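Local coordinates for protein S-adenosylmethionine-dependent methyltransferase (PDB 1Y8C) that probably transfers methyl groups from S-adenosylmethionine to a substrate, at residues L36-T48 and K58-L72. Numbering follows the deposited sequence.
Sequences LVFDDYLDLACGT and KFKNTWAVDLSQEML
Phe59 has CG beside its backbone N and anti to its carbonyl carbon (chi1 -69°), which lays the ring between Phe38 and Tyr41. The backbone sets Tyr41 CB over one face of that ring, with Tyr41 CB 3.4 Å from Phe59 CG. Phe38 takes the opposite face, Phe38 CD2 lying 3.4 Å from Phe59 CZ. The Phe38 and Phe59 rings are oblique to each other. Leu36 CD2 touches the Phe59 edge. Tyr41 has CG anti to its N (chi1 168°), which swings its ring alongside Thr62, with Tyr41 CD2 3.3 Å from Thr62 CG2.

Strands 40-44 and 61-65 are parallel. Asp39 O, Tyr41 O and Asp43 O accept from the N atoms of Asn61, Trp63 and Val65, while Tyr41 N and Asp43 N donate to the O atoms of Asn61 and Trp63. On the face with Leu42, its CD1 packs 3.6 Å from Trp63 CB and also reaches Val65 CG2.

Just past strand 40-44, Cys46 N donates to Val65 O (3.1 Å), and Cys46 SG rests 3.6 Å from Ala64 CB. Gly47 N lies 2.6 Å from Asp66 OD2 and bonds on its anti side, 33° out of the carboxylate plane. Asp66 OD1 accepts from Ser68 N in an Asx turn. OD2 thus links the two loops, and OD1 shapes the Asp66 loop. The glycine-containing turn after the first strand and the acid close to the end of the second are features of Rossmann-like methyltransferases, where they commonly border the S-adenosylmethionine pocket.

Asp40 forms salt bridges with Lys133 and Arg100. Tyr41 OH and Asp43 OD1 both hydrogen-bond Thr106 OG1. Helix 52-55 connects the strands in a beta-alpha-beta unit and packs on Tyr41 and Thr62. In the sheet, strand 104-107 flanks 40-44, and strand 87-89 flanks 61-65.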
loop_
_atom_site.group_PDB
_atom_site.type_symbol
_atom_site.label_atom_id
_atom_site.label_comp_id
_atom_site.label_asym_id
_atom_site.label_seq_id
_atom_site.Cartn_x
_atom_site.Cartn_y
_atom_site.Cartn_z
ATOM N N LEU A 36 -2.439 6.237 -20.895
ATOM C CA LEU A 36 -2.460 4.821 -20.563
ATOM C C LEU A 36 -3.597 4.055 -21.224
ATOM O O LEU A 36 -4.708 4.567 -21.381
ATOM C CB LEU A 36 -2.565 4.636 -19.045
ATOM C CG LEU A 36 -2.182 3.280 -18.461
ATOM C CD1 LEU A 36 -0.770 3.352 -17.933
ATOM C CD2 LEU A 36 -3.132 2.906 -17.338
ATOM N N VAL A 37 -3.306 2.818 -21.610
ATOM C CA VAL A 37 -4.316 1.965 -22.207
ATOM C C VAL A 37 -4.789 1.069 -21.078
ATOM O O VAL A 37 -4.014 0.278 -20.545
ATOM C CB VAL A 37 -3.733 1.108 -23.316
ATOM C CG1 VAL A 37 -4.821 0.244 -23.900
ATOM C CG2 VAL A 37 -3.102 1.993 -24.386
ATOM N N PHE A 38 -6.058 1.195 -20.714
ATOM C CA PHE A 38 -6.598 0.418 -19.606
ATOM C C PHE A 38 -6.854 -1.069 -19.859
ATOM O O PHE A 38 -7.958 -1.567 -19.645
ATOM C CB PHE A 38 -7.867 1.096 -19.073
ATOM C CG PHE A 38 -7.626 2.492 -18.542
ATOM C CD1 PHE A 38 -7.381 3.552 -19.413
ATOM C CD2 PHE A 38 -7.595 2.737 -17.172
ATOM C CE1 PHE A 38 -7.110 4.828 -18.934
ATOM C CE2 PHE A 38 -7.324 4.012 -16.682
ATOM C CZ PHE A 38 -7.080 5.058 -17.566
ATOM N N ASP A 39 -5.817 -1.785 -20.277
ATOM C CA ASP A 39 -5.958 -3.206 -20.516
ATOM C C ASP A 39 -5.650 -4.067 -19.307
ATOM O O ASP A 39 -6.504 -4.833 -18.860
ATOM C CB ASP A 39 -5.079 -3.648 -21.678
ATOM C CG ASP A 39 -5.656 -3.251 -23.015
ATOM O OD1 ASP A 39 -6.891 -3.376 -23.181
ATOM O OD2 ASP A 39 -4.885 -2.826 -23.907
ATOM N N ASP A 40 -4.438 -3.940 -18.770
ATOM C CA ASP A 40 -4.035 -4.766 -17.640
ATOM C C ASP A 40 -3.580 -4.032 -16.385
ATOM O O ASP A 40 -2.688 -3.177 -16.412
ATOM C CB ASP A 40 -2.969 -5.749 -18.113
ATOM C CG ASP A 40 -3.488 -6.662 -19.199
ATOM O OD1 ASP A 40 -4.346 -7.527 -18.891
ATOM O OD2 ASP A 40 -3.064 -6.505 -20.368
ATOM N N TYR A 41 -4.213 -4.412 -15.277
ATOM C CA TYR A 41 -3.967 -3.827 -13.966
ATOM C C TYR A 41 -3.564 -4.830 -12.877
ATOM O O TYR A 41 -4.240 -5.834 -12.649
ATOM C CB TYR A 41 -5.224 -3.066 -13.505
ATOM C CG TYR A 41 -5.198 -2.667 -12.042
ATOM C CD1 TYR A 41 -4.149 -1.888 -11.527
ATOM C CD2 TYR A 41 -6.217 -3.061 -11.168
ATOM C CE1 TYR A 41 -4.117 -1.510 -10.187
ATOM C CE2 TYR A 41 -6.196 -2.690 -9.822
ATOM C CZ TYR A 41 -5.137 -1.910 -9.341
ATOM O OH TYR A 41 -5.097 -1.535 -8.018
ATOM N N LEU A 42 -2.466 -4.522 -12.196
ATOM C CA LEU A 42 -1.946 -5.341 -11.110
ATOM C C LEU A 42 -1.819 -4.523 -9.826
ATOM O O LEU A 42 -1.147 -3.477 -9.781
ATOM C CB LEU A 42 -0.562 -5.891 -11.463
ATOM C CG LEU A 42 0.212 -6.551 -10.309
ATOM C CD1 LEU A 42 -0.369 -7.931 -10.034
ATOM C CD2 LEU A 42 1.686 -6.662 -10.657
ATOM N N ASP A 43 -2.457 -5.006 -8.775
ATOM C CA ASP A 43 -2.369 -4.333 -7.496
ATOM C C ASP A 43 -1.622 -5.249 -6.526
ATOM O O ASP A 43 -2.109 -6.323 -6.178
ATOM C CB ASP A 43 -3.768 -4.019 -6.980
ATOM C CG ASP A 43 -3.741 -3.318 -5.653
ATOM O OD1 ASP A 43 -2.731 -2.624 -5.381
ATOM O OD2 ASP A 43 -4.724 -3.452 -4.888
ATOM N N LEU A 44 -0.428 -4.827 -6.120
ATOM C CA LEU A 44 0.408 -5.588 -5.186
ATOM C C LEU A 44 0.033 -5.203 -3.770
ATOM O O LEU A 44 -0.113 -4.021 -3.475
ATOM C CB LEU A 44 1.880 -5.241 -5.377
ATOM C CG LEU A 44 2.503 -5.502 -6.732
ATOM C CD1 LEU A 44 3.825 -4.750 -6.834
ATOM C CD2 LEU A 44 2.691 -6.993 -6.917
ATOM N N ALA A 45 -0.087 -6.182 -2.886
ATOM C CA ALA A 45 -0.452 -5.890 -1.505
ATOM C C ALA A 45 -1.867 -5.331 -1.523
ATOM O O ALA A 45 -2.153 -4.301 -0.908
ATOM C CB ALA A 45 0.508 -4.864 -0.914
ATOM N N CYS A 46 -2.749 -6.015 -2.241
ATOM C CA CYS A 46 -4.129 -5.585 -2.352
ATOM C C CYS A 46 -4.915 -5.654 -1.040
ATOM O O CYS A 46 -6.009 -5.102 -0.952
ATOM C CB CYS A 46 -4.837 -6.429 -3.406
ATOM S SG CYS A 46 -4.979 -8.150 -2.944
ATOM N N GLY A 47 -4.375 -6.329 -0.032
ATOM C CA GLY A 47 -5.086 -6.437 1.229
ATOM C C GLY A 47 -6.468 -7.024 1.033
ATOM O O GLY A 47 -6.610 -8.057 0.381
ATOM N N THR A 48 -7.494 -6.383 1.586
ATOM C CA THR A 48 -8.863 -6.874 1.405
ATOM C C THR A 48 -9.531 -6.239 0.187
ATOM O O THR A 48 -10.749 -6.243 0.082
ATOM C CB THR A 48 -9.747 -6.586 2.626
ATOM O OG1 THR A 48 -9.788 -5.171 2.853
ATOM C CG2 THR A 48 -9.203 -7.303 3.846
ATOM N N LYS A 58 -12.123 -0.350 -14.039
ATOM C CA LYS A 58 -11.673 0.514 -15.118
ATOM C C LYS A 58 -10.790 -0.229 -16.122
ATOM O O LYS A 58 -10.469 0.305 -17.177
ATOM C CB LYS A 58 -10.930 1.710 -14.533
ATOM C CG LYS A 58 -11.801 2.591 -13.647
ATOM C CD LYS A 58 -12.983 3.144 -14.427
ATOM C CE LYS A 58 -13.678 4.286 -13.689
ATOM N NZ LYS A 58 -14.260 3.854 -12.387
ATOM N N PHE A 59 -10.410 -1.466 -15.803
ATOM C CA PHE A 59 -9.568 -2.253 -16.701
ATOM C C PHE A 59 -10.243 -3.512 -17.241
ATOM O O PHE A 59 -11.341 -3.879 -16.813
ATOM C CB PHE A 59 -8.277 -2.656 -15.993
ATOM C CG PHE A 59 -7.361 -1.511 -15.715
ATOM C CD1 PHE A 59 -7.629 -0.625 -14.678
ATOM C CD2 PHE A 59 -6.235 -1.303 -16.510
ATOM C CE1 PHE A 59 -6.792 0.450 -14.437
ATOM C CE2 PHE A 59 -5.392 -0.231 -16.278
ATOM C CZ PHE A 59 -5.668 0.653 -15.238
ATOM N N LYS A 60 -9.579 -4.176 -18.184
ATOM C CA LYS A 60 -10.123 -5.405 -18.750
ATOM C C LYS A 60 -9.698 -6.597 -17.911
ATOM O O LYS A 60 -10.520 -7.453 -17.579
ATOM C CB LYS A 60 -9.640 -5.620 -20.184
ATOM C CG LYS A 60 -9.974 -4.501 -21.154
ATOM C CD LYS A 60 -10.067 -5.042 -22.588
ATOM C CE LYS A 60 -8.808 -5.831 -22.989
ATOM N NZ LYS A 60 -8.973 -6.659 -24.231
ATOM N N ASN A 61 -8.410 -6.653 -17.578
ATOM C CA ASN A 61 -7.881 -7.753 -16.778
ATOM C C ASN A 61 -7.175 -7.231 -15.536
ATOM O O ASN A 61 -6.347 -6.321 -15.612
ATOM C CB ASN A 61 -6.904 -8.598 -17.600
ATOM C CG ASN A 61 -7.428 -8.913 -18.990
ATOM O OD1 ASN A 61 -6.895 -8.434 -19.995
ATOM N ND2 ASN A 61 -8.481 -9.721 -19.053
ATOM N N THR A 62 -7.496 -7.826 -14.392
ATOM C CA THR A 62 -6.903 -7.413 -13.136
ATOM C C THR A 62 -6.294 -8.567 -12.349
ATOM O O THR A 62 -6.823 -9.678 -12.324
ATOM C CB THR A 62 -7.949 -6.720 -12.227
ATOM O OG1 THR A 62 -8.530 -5.613 -12.922
ATOM C CG2 THR A 62 -7.304 -6.221 -10.950
ATOM N N TRP A 63 -5.166 -8.283 -11.709
ATOM C CA TRP A 63 -4.478 -9.243 -10.867
ATOM C C TRP A 63 -4.251 -8.583 -9.517
ATOM O O TRP A 63 -3.806 -7.437 -9.440
ATOM C CB TRP A 63 -3.141 -9.635 -11.470
ATOM C CG TRP A 63 -3.255 -10.611 -12.555
ATOM C CD1 TRP A 63 -3.696 -10.384 -13.825
ATOM C CD2 TRP A 63 -2.910 -11.994 -12.488
ATOM N NE1 TRP A 63 -3.639 -11.543 -14.563
ATOM C CE2 TRP A 63 -3.155 -12.545 -13.768
ATOM C CE3 TRP A 63 -2.402 -12.818 -11.477
ATOM C CZ2 TRP A 63 -2.928 -13.894 -14.056
ATOM C CZ3 TRP A 63 -2.172 -14.159 -11.763
ATOM C CH2 TRP A 63 -2.429 -14.683 -13.045
ATOM N N ALA A 64 -4.567 -9.319 -8.459
ATOM C CA ALA A 64 -4.416 -8.839 -7.096
ATOM C C ALA A 64 -3.521 -9.817 -6.346
ATOM O O ALA A 64 -3.804 -11.015 -6.298
ATOM C CB ALA A 64 -5.776 -8.754 -6.428
ATOM N N VAL A 65 -2.445 -9.304 -5.758
ATOM C CA VAL A 65 -1.503 -10.135 -5.032
ATOM C C VAL A 65 -1.315 -9.647 -3.605
ATOM O O VAL A 65 -1.227 -8.453 -3.357
ATOM C CB VAL A 65 -0.142 -10.127 -5.725
ATOM C CG1 VAL A 65 0.806 -11.053 -5.007
ATOM C CG2 VAL A 65 -0.306 -10.530 -7.181
ATOM N N ASP A 66 -1.260 -10.582 -2.667
ATOM C CA ASP A 66 -1.066 -10.244 -1.262
ATOM C C ASP A 66 -0.522 -11.467 -0.554
ATOM O O ASP A 66 -0.835 -12.587 -0.924
ATOM C CB ASP A 66 -2.390 -9.805 -0.623
ATOM C CG ASP A 66 -2.188 -9.054 0.695
ATOM O OD1 ASP A 66 -1.793 -9.686 1.707
ATOM O OD2 ASP A 66 -2.416 -7.823 0.710
ATOM N N LEU A 67 0.290 -11.248 0.467
ATOM C CA LEU A 67 0.886 -12.347 1.204
ATOM C C LEU A 67 -0.095 -13.008 2.165
ATOM O O LEU A 67 0.012 -14.195 2.447
ATOM C CB LEU A 67 2.094 -11.837 1.982
ATOM C CG LEU A 67 2.955 -12.857 2.723
ATOM C CD1 LEU A 67 3.649 -13.802 1.734
ATOM C CD2 LEU A 67 3.987 -12.095 3.541
ATOM N N SER A 68 -1.055 -12.238 2.660
ATOM C CA SER A 68 -2.026 -12.762 3.605
ATOM C C SER A 68 -3.159 -13.564 2.989
ATOM O O SER A 68 -4.088 -12.993 2.412
ATOM C CB SER A 68 -2.634 -11.624 4.417
ATOM O OG SER A 68 -3.625 -12.120 5.310
ATOM N N GLN A 69 -3.097 -14.884 3.127
ATOM C CA GLN A 69 -4.156 -15.735 2.592
ATOM C C GLN A 69 -5.497 -15.261 3.147
ATOM O O GLN A 69 -6.507 -15.229 2.441
ATOM C CB GLN A 69 -3.959 -17.195 3.016
ATOM C CG GLN A 69 -2.711 -17.862 2.505
ATOM C CD GLN A 69 -2.905 -18.557 1.176
ATOM O OE1 GLN A 69 -1.963 -19.130 0.632
ATOM N NE2 GLN A 69 -4.124 -18.522 0.649
ATOM N N GLU A 70 -5.499 -14.902 4.424
ATOM C CA GLU A 70 -6.718 -14.468 5.085
ATOM C C GLU A 70 -7.348 -13.285 4.362
ATOM O O GLU A 70 -8.550 -13.265 4.097
ATOM C CB GLU A 70 -6.409 -14.098 6.535
ATOM C CG GLU A 70 -7.440 -14.592 7.531
ATOM C CD GLU A 70 -6.986 -14.409 8.970
ATOM O OE1 GLU A 70 -6.776 -13.243 9.377
ATOM O OE2 GLU A 70 -6.838 -15.426 9.691
HETATM N N MSE A 71 -6.523 -12.306 4.029
HETATM C CA MSE A 71 -7.001 -11.125 3.344
HETATM C C MSE A 71 -7.440 -11.401 1.912
HETATM O O MSE A 71 -8.440 -10.853 1.453
HETATM C CB MSE A 71 -5.919 -10.066 3.341
HETATM C CG MSE A 71 -5.305 -9.862 4.691
HETATM SE SE MSE A 71 -5.200 -8.008 5.088
HETATM C CE MSE A 71 -6.765 -7.962 6.239
ATOM N N LEU A 72 -6.692 -12.237 1.198
ATOM C CA LEU A 72 -7.041 -12.544 -0.180
ATOM C C LEU A 72 -8.450 -13.071 -0.247
ATOM O O LEU A 72 -9.238 -12.680 -1.108
ATOM C CB LEU A 72 -6.087 -13.578 -0.764
ATOM C CG LEU A 72 -4.865 -13.010 -1.474
ATOM C CD1 LEU A 72 -4.133 -14.160 -2.142
ATOM C CD2 LEU A 72 -5.280 -11.971 -2.518
#